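Local structure of 3-dehydroshikimate dehydratase (Pseudomonas putida, 5HMQ) at residues C[293-305]-C[361-373]. The protein catalyses the metal-dependent dehydration of 3-dehydroshikimate to protocatechuate, a step in the degradation of quinate and shikimate. Residues are numbered along the deposited sequence; the frame is centred on the assembly and turned at random.
Sequences SAYDGVEFLEFAV and GPSLCATALRVKD
Arg-370 leaves its strand with CG beside the backbone N (chi1 -75°) and runs extended to NE, which carries its guanidinium across Glu-299, whose chain bends at chi2 (53°) to meet it. Arg-370 NE and Glu-299 OE1 form a salt bridge at 2.6 Å, but the N-H points poorly at the oxygen and the two flat groups stand 78° apart, so charge probably counts for more here than the weak hydrogen bond. Arg-370 NH1 reaches Asp-296 O at 3.3 Å in the guanidinium plane, while Val-298 O lies over one face. Asp-340 forms a second salt bridge with NH1, and Tyr-424 bonds to Glu-299 OE2.

The backbones pair antiparallel, with classic bulges where Glu-299 and Phe-300 face Ala-368 and where Cys-365 and Ala-366 face Glu-302. At the first, Ala-368 O takes Glu-299 N at 2.7 Å and Phe-300 N weakly; at the second, Glu-302 O accepts Cys-365 N at 3.0 Å and, weakly, Ala-366 N.

Ala-368 CB sits 3.4 Å from the Phe-300 ring centroid, a CH-pi contact over the face. On the other side of the sheet, Leu-364 CD1 lies over the Phe-303 ring, 4.2 Å from its centroid. Extended Glu-302 sends OE1 to 3.3 Å from Ala-366 CB, and its buried carboxylate is bonded by Tyr-412 and Asn-346.

These central strands of the first VOC module thus combine backbone bonds and apolar packing with buried carboxylates held by polar partners, and the carboxylates of Glu-299 and Asp-340, each in a salt bridge with Arg-370, would probably stabilise its positive charge.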
ATOM      1  N   SER C 293      -9.814  26.951  13.019  1.00 55.13           N
ATOM      2  CA  SER C 293     -11.067  27.383  13.616  1.00 54.58           C
ATOM      3  C   SER C 293     -11.438  26.487  14.791  1.00 56.82           C
ATOM      4  O   SER C 293     -11.068  25.311  14.848  1.00 53.13           O
ATOM      5  CB  SER C 293     -12.187  27.370  12.578  1.00 53.71           C
ATOM      6  OG  SER C 293     -13.451  27.549  13.193  1.00 54.24           O
ATOM      7  N   ALA C 294     -12.184  27.057  15.735  1.00 56.85           N
ATOM      8  CA  ALA C 294     -12.776  26.262  16.799  1.00 52.29           C
ATOM      9  C   ALA C 294     -13.946  25.451  16.256  1.00 50.43           C
ATOM     10  O   ALA C 294     -14.605  25.843  15.288  1.00 51.53           O
ATOM     11  CB  ALA C 294     -13.241  27.157  17.946  1.00 53.84           C
ATOM     12  N   TYR C 295     -14.200  24.307  16.885  1.00 48.56           N
ATOM     13  CA  TYR C 295     -15.235  23.388  16.435  1.00 47.81           C
ATOM     14  C   TYR C 295     -16.326  23.248  17.486  1.00 48.08           C
ATOM     15  O   TYR C 295     -16.086  23.422  18.684  1.00 49.00           O
ATOM     16  CB  TYR C 295     -14.652  22.007  16.126  1.00 47.16           C
ATOM     17  CG  TYR C 295     -13.463  22.050  15.199  1.00 50.20           C
ATOM     18  CD1 TYR C 295     -13.615  22.384  13.861  1.00 49.15           C
ATOM     19  CD2 TYR C 295     -12.188  21.761  15.664  1.00 48.16           C
ATOM     20  CE1 TYR C 295     -12.532  22.428  13.010  1.00 47.71           C
ATOM     21  CE2 TYR C 295     -11.098  21.802  14.821  1.00 51.55           C
ATOM     22  CZ  TYR C 295     -11.275  22.137  13.495  1.00 49.66           C
ATOM     23  OH  TYR C 295     -10.194  22.180  12.651  1.00 49.38           O
ATOM     24  N   ASP C 296     -17.528  22.922  17.021  1.00 50.96           N
ATOM     25  CA  ASP C 296     -18.665  22.596  17.876  1.00 51.54           C
ATOM     26  C   ASP C 296     -19.312  21.297  17.405  1.00 50.96           C
ATOM     27  O   ASP C 296     -20.522  21.209  17.189  1.00 49.89           O
ATOM     28  CB  ASP C 296     -19.675  23.740  17.903  1.00 52.15           C
ATOM     29  CG  ASP C 296     -20.728  23.560  18.978  1.00 52.13           C
ATOM     30  OD1 ASP C 296     -20.417  22.933  20.012  1.00 53.15           O
ATOM     31  OD2 ASP C 296     -21.865  24.041  18.789  1.00 52.39           O
ATOM     32  N   GLY C 297     -18.491  20.264  17.239  1.00 51.68           N
ATOM     33  CA  GLY C 297     -18.991  18.958  16.856  1.00 52.52           C
ATOM     34  C   GLY C 297     -19.364  18.864  15.384  1.00 50.69           C
ATOM     35  O   GLY C 297     -18.987  19.693  14.548  1.00 47.14           O
ATOM     36  N   VAL C 298     -20.116  17.813  15.074  1.00 50.61           N
ATOM     37  CA  VAL C 298     -20.525  17.507  13.707  1.00 48.92           C
ATOM     38  C   VAL C 298     -21.859  18.183  13.421  1.00 50.94           C
ATOM     39  O   VAL C 298     -22.814  18.046  14.194  1.00 50.79           O
ATOM     40  CB  VAL C 298     -20.624  15.987  13.494  1.00 47.61           C
ATOM     41  CG1 VAL C 298     -21.203  15.681  12.122  1.00 45.51           C
ATOM     42  CG2 VAL C 298     -19.262  15.335  13.664  1.00 45.64           C
ATOM     43  N   GLU C 299     -21.925  18.918  12.308  1.00 53.02           N
ATOM     44  CA  GLU C 299     -23.196  19.501  11.891  1.00 52.08           C
ATOM     45  C   GLU C 299     -24.129  18.439  11.321  1.00 50.92           C
ATOM     46  O   GLU C 299     -25.284  18.326  11.747  1.00 50.63           O
ATOM     47  CB  GLU C 299     -22.963  20.619  10.875  1.00 50.64           C
ATOM     48  CG  GLU C 299     -24.253  21.234  10.359  1.00 52.23           C
ATOM     49  CD  GLU C 299     -25.175  21.693  11.473  1.00 53.18           C
ATOM     50  OE1 GLU C 299     -24.705  22.393  12.394  1.00 55.12           O
ATOM     51  OE2 GLU C 299     -26.371  21.341  11.432  1.00 53.02           O
ATOM     52  N   PHE C 300     -23.653  17.657  10.355  1.00 48.26           N
ATOM     53  CA  PHE C 300     -24.433  16.521   9.886  1.00 48.38           C
ATOM     54  C   PHE C 300     -23.517  15.493   9.240  1.00 49.55           C
ATOM     55  O   PHE C 300     -22.389  15.793   8.840  1.00 50.12           O
ATOM     56  CB  PHE C 300     -25.552  16.944   8.916  1.00 48.91           C
ATOM     57  CG  PHE C 300     -25.071  17.588   7.638  1.00 49.53           C
ATOM     58  CD1 PHE C 300     -24.558  16.825   6.598  1.00 48.17           C
ATOM     59  CD2 PHE C 300     -25.183  18.958   7.460  1.00 48.32           C
ATOM     60  CE1 PHE C 300     -24.133  17.420   5.425  1.00 47.38           C
ATOM     61  CE2 PHE C 300     -24.767  19.558   6.286  1.00 48.69           C
ATOM     62  CZ  PHE C 300     -24.238  18.789   5.269  1.00 46.19           C
ATOM     63  N   LEU C 301     -24.025  14.268   9.161  1.00 46.69           N
ATOM     64  CA  LEU C 301     -23.410  13.190   8.405  1.00 46.14           C
ATOM     65  C   LEU C 301     -24.183  12.999   7.109  1.00 45.69           C
ATOM     66  O   LEU C 301     -25.418  13.036   7.104  1.00 47.58           O
ATOM     67  CB  LEU C 301     -23.405  11.888   9.209  1.00 45.45           C
ATOM     68  CG  LEU C 301     -22.702  11.887  10.569  1.00 46.19           C
ATOM     69  CD1 LEU C 301     -22.814  10.520  11.227  1.00 46.55           C
ATOM     70  CD2 LEU C 301     -21.243  12.285  10.424  1.00 45.73           C
ATOM     71  N   GLU C 302     -23.458  12.824   6.008  1.00 44.90           N
ATOM     72  CA  GLU C 302     -24.058  12.590   4.699  1.00 45.05           C
ATOM     73  C   GLU C 302     -23.691  11.188   4.230  1.00 45.54           C
ATOM     74  O   GLU C 302     -22.507  10.876   4.060  1.00 45.48           O
ATOM     75  CB  GLU C 302     -23.600  13.635   3.681  1.00 43.18           C
ATOM     76  CG  GLU C 302     -24.263  13.484   2.317  1.00 46.93           C
ATOM     77  CD  GLU C 302     -23.767  14.493   1.293  1.00 49.84           C
ATOM     78  OE1 GLU C 302     -22.903  15.326   1.638  1.00 48.95           O
ATOM     79  OE2 GLU C 302     -24.244  14.449   0.139  1.00 51.41           O
ATOM     80  N   PHE C 303     -24.701  10.349   4.026  1.00 43.74           N
ATOM     81  CA  PHE C 303     -24.505   8.982   3.568  1.00 46.97           C
ATOM     82  C   PHE C 303     -24.877   8.856   2.098  1.00 47.07           C
ATOM     83  O   PHE C 303     -25.879   9.421   1.648  1.00 44.99           O
ATOM     84  CB  PHE C 303     -25.334   7.993   4.392  1.00 46.25           C
ATOM     85  CG  PHE C 303     -24.764   7.700   5.751  1.00 46.06           C
ATOM     86  CD1 PHE C 303     -25.097   8.484   6.844  1.00 44.76           C
ATOM     87  CD2 PHE C 303     -23.902   6.631   5.935  1.00 44.63           C
ATOM     88  CE1 PHE C 303     -24.573   8.207   8.097  1.00 46.58           C
ATOM     89  CE2 PHE C 303     -23.376   6.348   7.182  1.00 44.66           C
ATOM     90  CZ  PHE C 303     -23.712   7.137   8.265  1.00 43.80           C
ATOM     91  N   ALA C 304     -24.063   8.110   1.356  1.00 45.34           N
ATOM     92  CA  ALA C 304     -24.319   7.829  -0.049  1.00 45.04           C
ATOM     93  C   ALA C 304     -25.029   6.487  -0.150  1.00 44.98           C
ATOM     94  O   ALA C 304     -24.481   5.458   0.261  1.00 49.03           O
ATOM     95  CB  ALA C 304     -23.019   7.813  -0.853  1.00 42.84           C
ATOM     96  N   VAL C 305     -26.244   6.500  -0.695  1.00 47.27           N
ATOM     97  CA  VAL C 305     -27.104   5.324  -0.761  1.00 48.16           C
ATOM     98  C   VAL C 305     -27.946   5.410  -2.027  1.00 46.95           C
ATOM     99  O   VAL C 305     -28.025   6.453  -2.678  1.00 47.16           O
ATOM    100  CB  VAL C 305     -28.031   5.207   0.473  1.00 48.97           C
ATOM    101  CG1 VAL C 305     -27.249   4.820   1.720  1.00 49.20           C
ATOM    102  CG2 VAL C 305     -28.779   6.516   0.694  1.00 45.48           C
ATOM    103  N   GLY C 361     -20.363   1.526  -2.175  1.00 49.35           N
ATOM    104  CA  GLY C 361     -21.551   0.995  -1.547  1.00 46.90           C
ATOM    105  C   GLY C 361     -22.120   1.991  -0.555  1.00 48.57           C
ATOM    106  O   GLY C 361     -21.763   3.174  -0.566  1.00 48.08           O
ATOM    107  N   PRO C 362     -23.016   1.539   0.321  1.00 48.04           N
ATOM    108  CA  PRO C 362     -23.537   2.431   1.370  1.00 45.86           C
ATOM    109  C   PRO C 362     -22.415   2.858   2.301  1.00 45.17           C
ATOM    110  O   PRO C 362     -21.742   2.027   2.913  1.00 48.82           O
ATOM    111  CB  PRO C 362     -24.587   1.572   2.083  1.00 48.06           C
ATOM    112  CG  PRO C 362     -24.215   0.165   1.770  1.00 47.51           C
ATOM    113  CD  PRO C 362     -23.564   0.176   0.421  1.00 45.80           C
ATOM    114  N   SER C 363     -22.216   4.167   2.408  1.00 42.45           N
ATOM    115  CA  SER C 363     -21.013   4.683   3.045  1.00 46.47           C
ATOM    116  C   SER C 363     -21.216   6.145   3.410  1.00 44.78           C
ATOM    117  O   SER C 363     -22.148   6.804   2.944  1.00 45.30           O
ATOM    118  CB  SER C 363     -19.802   4.527   2.122  1.00 45.66           C
ATOM    119  OG  SER C 363     -20.077   5.093   0.851  1.00 45.92           O
ATOM    120  N   LEU C 364     -20.316   6.645   4.254  1.00 41.41           N
ATOM    121  CA  LEU C 364     -20.286   8.063   4.590  1.00 44.75           C
ATOM    122  C   LEU C 364     -19.489   8.795   3.519  1.00 45.24           C
ATOM    123  O   LEU C 364     -18.270   8.624   3.413  1.00 45.98           O
ATOM    124  CB  LEU C 364     -19.671   8.280   5.968  1.00 41.94           C
ATOM    125  CG  LEU C 364     -19.678   9.723   6.479  1.00 43.37           C
ATOM    126  CD1 LEU C 364     -21.090  10.151   6.840  1.00 43.99           C
ATOM    127  CD2 LEU C 364     -18.748   9.883   7.668  1.00 43.38           C
ATOM    128  N   CYS C 365     -20.174   9.604   2.716  1.00 44.37           N
ATOM    129  CA  CYS C 365     -19.518  10.333   1.644  1.00 45.04           C
ATOM    130  C   CYS C 365     -19.114  11.743   2.047  1.00 45.83           C
ATOM    131  O   CYS C 365     -18.345  12.378   1.319  1.00 46.28           O
ATOM    132  CB  CYS C 365     -20.420  10.392   0.406  1.00 44.31           C
ATOM    133  SG  CYS C 365     -21.947  11.327   0.623  1.00 45.45           S
ATOM    134  N   ALA C 366     -19.610  12.251   3.173  1.00 45.13           N
ATOM    135  CA  ALA C 366     -19.238  13.590   3.604  1.00 45.54           C
ATOM    136  C   ALA C 366     -19.616  13.791   5.061  1.00 47.21           C
ATOM    137  O   ALA C 366     -20.532  13.146   5.579  1.00 48.56           O
ATOM    138  CB  ALA C 366     -19.901  14.661   2.735  1.00 44.15           C
ATOM    139  N   THR C 367     -18.895  14.701   5.712  1.00 48.59           N
ATOM    140  CA  THR C 367     -19.188  15.131   7.071  1.00 47.63           C
ATOM    141  C   THR C 367     -19.142  16.647   7.120  1.00 49.53           C
ATOM    142  O   THR C 367     -18.143  17.253   6.715  1.00 51.40           O
ATOM    143  CB  THR C 367     -18.192  14.553   8.081  1.00 45.78           C
ATOM    144  OG1 THR C 367     -18.274  13.125   8.073  1.00 49.07           O
ATOM    145  CG2 THR C 367     -18.495  15.066   9.481  1.00 44.67           C
ATOM    146  N   ALA C 368     -20.227  17.255   7.593  1.00 48.05           N
ATOM    147  CA  ALA C 368     -20.243  18.687   7.852  1.00 47.06           C
ATOM    148  C   ALA C 368     -19.799  18.942   9.284  1.00 48.99           C
ATOM    149  O   ALA C 368     -20.365  18.377  10.229  1.00 49.57           O
ATOM    150  CB  ALA C 368     -21.628  19.284   7.613  1.00 46.84           C
ATOM    151  N   LEU C 369     -18.780  19.782   9.439  1.00 48.23           N
ATOM    152  CA  LEU C 369     -18.251  20.135  10.746  1.00 48.44           C
ATOM    153  C   LEU C 369     -18.770  21.509  11.151  1.00 49.95           C
ATOM    154  O   LEU C 369     -18.840  22.426  10.324  1.00 48.48           O
ATOM    155  CB  LEU C 369     -16.723  20.138  10.711  1.00 49.14           C
ATOM    156  CG  LEU C 369     -16.053  18.953  10.026  1.00 49.81           C
ATOM    157  CD1 LEU C 369     -14.572  19.264   9.830  1.00 50.33           C
ATOM    158  CD2 LEU C 369     -16.249  17.652  10.813  1.00 50.61           C
ATOM    159  N   ARG C 370     -19.115  21.655  12.430  1.00 50.36           N
ATOM    160  CA  ARG C 370     -19.500  22.958  12.960  1.00 50.01           C
ATOM    161  C   ARG C 370     -18.240  23.735  13.297  1.00 48.99           C
ATOM    162  O   ARG C 370     -17.546  23.409  14.262  1.00 53.95           O
ATOM    163  CB  ARG C 370     -20.385  22.809  14.190  1.00 53.44           C
ATOM    164  CG  ARG C 370     -21.813  22.397  13.911  1.00 54.92           C
ATOM    165  CD  ARG C 370     -22.716  22.810  15.057  1.00 56.82           C
ATOM    166  NE  ARG C 370     -24.050  22.234  14.934  1.00 59.61           N
ATOM    167  CZ  ARG C 370     -24.477  21.182  15.624  1.00 59.53           C
ATOM    168  NH1 ARG C 370     -23.675  20.582  16.496  1.00 55.57           N
ATOM    169  NH2 ARG C 370     -25.712  20.732  15.446  1.00 61.92           N
ATOM    170  N   VAL C 371     -17.938  24.759  12.508  1.00 53.67           N
ATOM    171  CA  VAL C 371     -16.757  25.585  12.717  1.00 57.52           C
ATOM    172  C   VAL C 371     -17.206  26.990  13.090  1.00 56.88           C
ATOM    173  O   VAL C 371     -18.195  27.502  12.551  1.00 55.41           O
ATOM    174  CB  VAL C 371     -15.835  25.600  11.480  1.00 57.20           C
ATOM    175  CG1 VAL C 371     -15.293  24.205  11.213  1.00 54.90           C
ATOM    176  CG2 VAL C 371     -16.569  26.134  10.258  1.00 55.32           C
ATOM    177  N   LYS C 372     -16.484  27.609  14.027  1.00 57.02           N
ATOM    178  CA  LYS C 372     -16.823  28.964  14.446  1.00 59.45           C
ATOM    179  C   LYS C 372     -16.394  29.992  13.410  1.00 61.97           C
ATOM    180  O   LYS C 372     -17.144  30.928  13.111  1.00 63.10           O
ATOM    181  CB  LYS C 372     -16.187  29.275  15.799  1.00 62.11           C
ATOM    182  CG  LYS C 372     -16.520  30.656  16.321  1.00 65.71           C
ATOM    183  CD  LYS C 372     -16.044  30.827  17.747  1.00 67.62           C
ATOM    184  CE  LYS C 372     -16.561  32.117  18.344  1.00 68.35           C
ATOM    185  NZ  LYS C 372     -16.654  32.020  19.826  1.00 68.48           N
ATOM    186  N   ASP C 373     -15.196  29.832  12.857  1.00 58.70           N
ATOM    187  CA  ASP C 373     -14.647  30.745  11.858  1.00 59.76           C
ATOM    188  C   ASP C 373     -14.497  29.957  10.559  1.00 61.96           C
ATOM    189  O   ASP C 373     -13.511  29.238  10.369  1.00 63.47           O
ATOM    190  CB  ASP C 373     -13.318  31.328  12.331  1.00 55.32           C
ATOM    191  CG  ASP C 373     -12.862  32.509  11.496  1.00 56.36           C
ATOM    192  OD1 ASP C 373     -13.360  32.676  10.363  1.00 56.18           O
ATOM    193  OD2 ASP C 373     -12.004  33.278  11.980  1.00 57.93           O
TER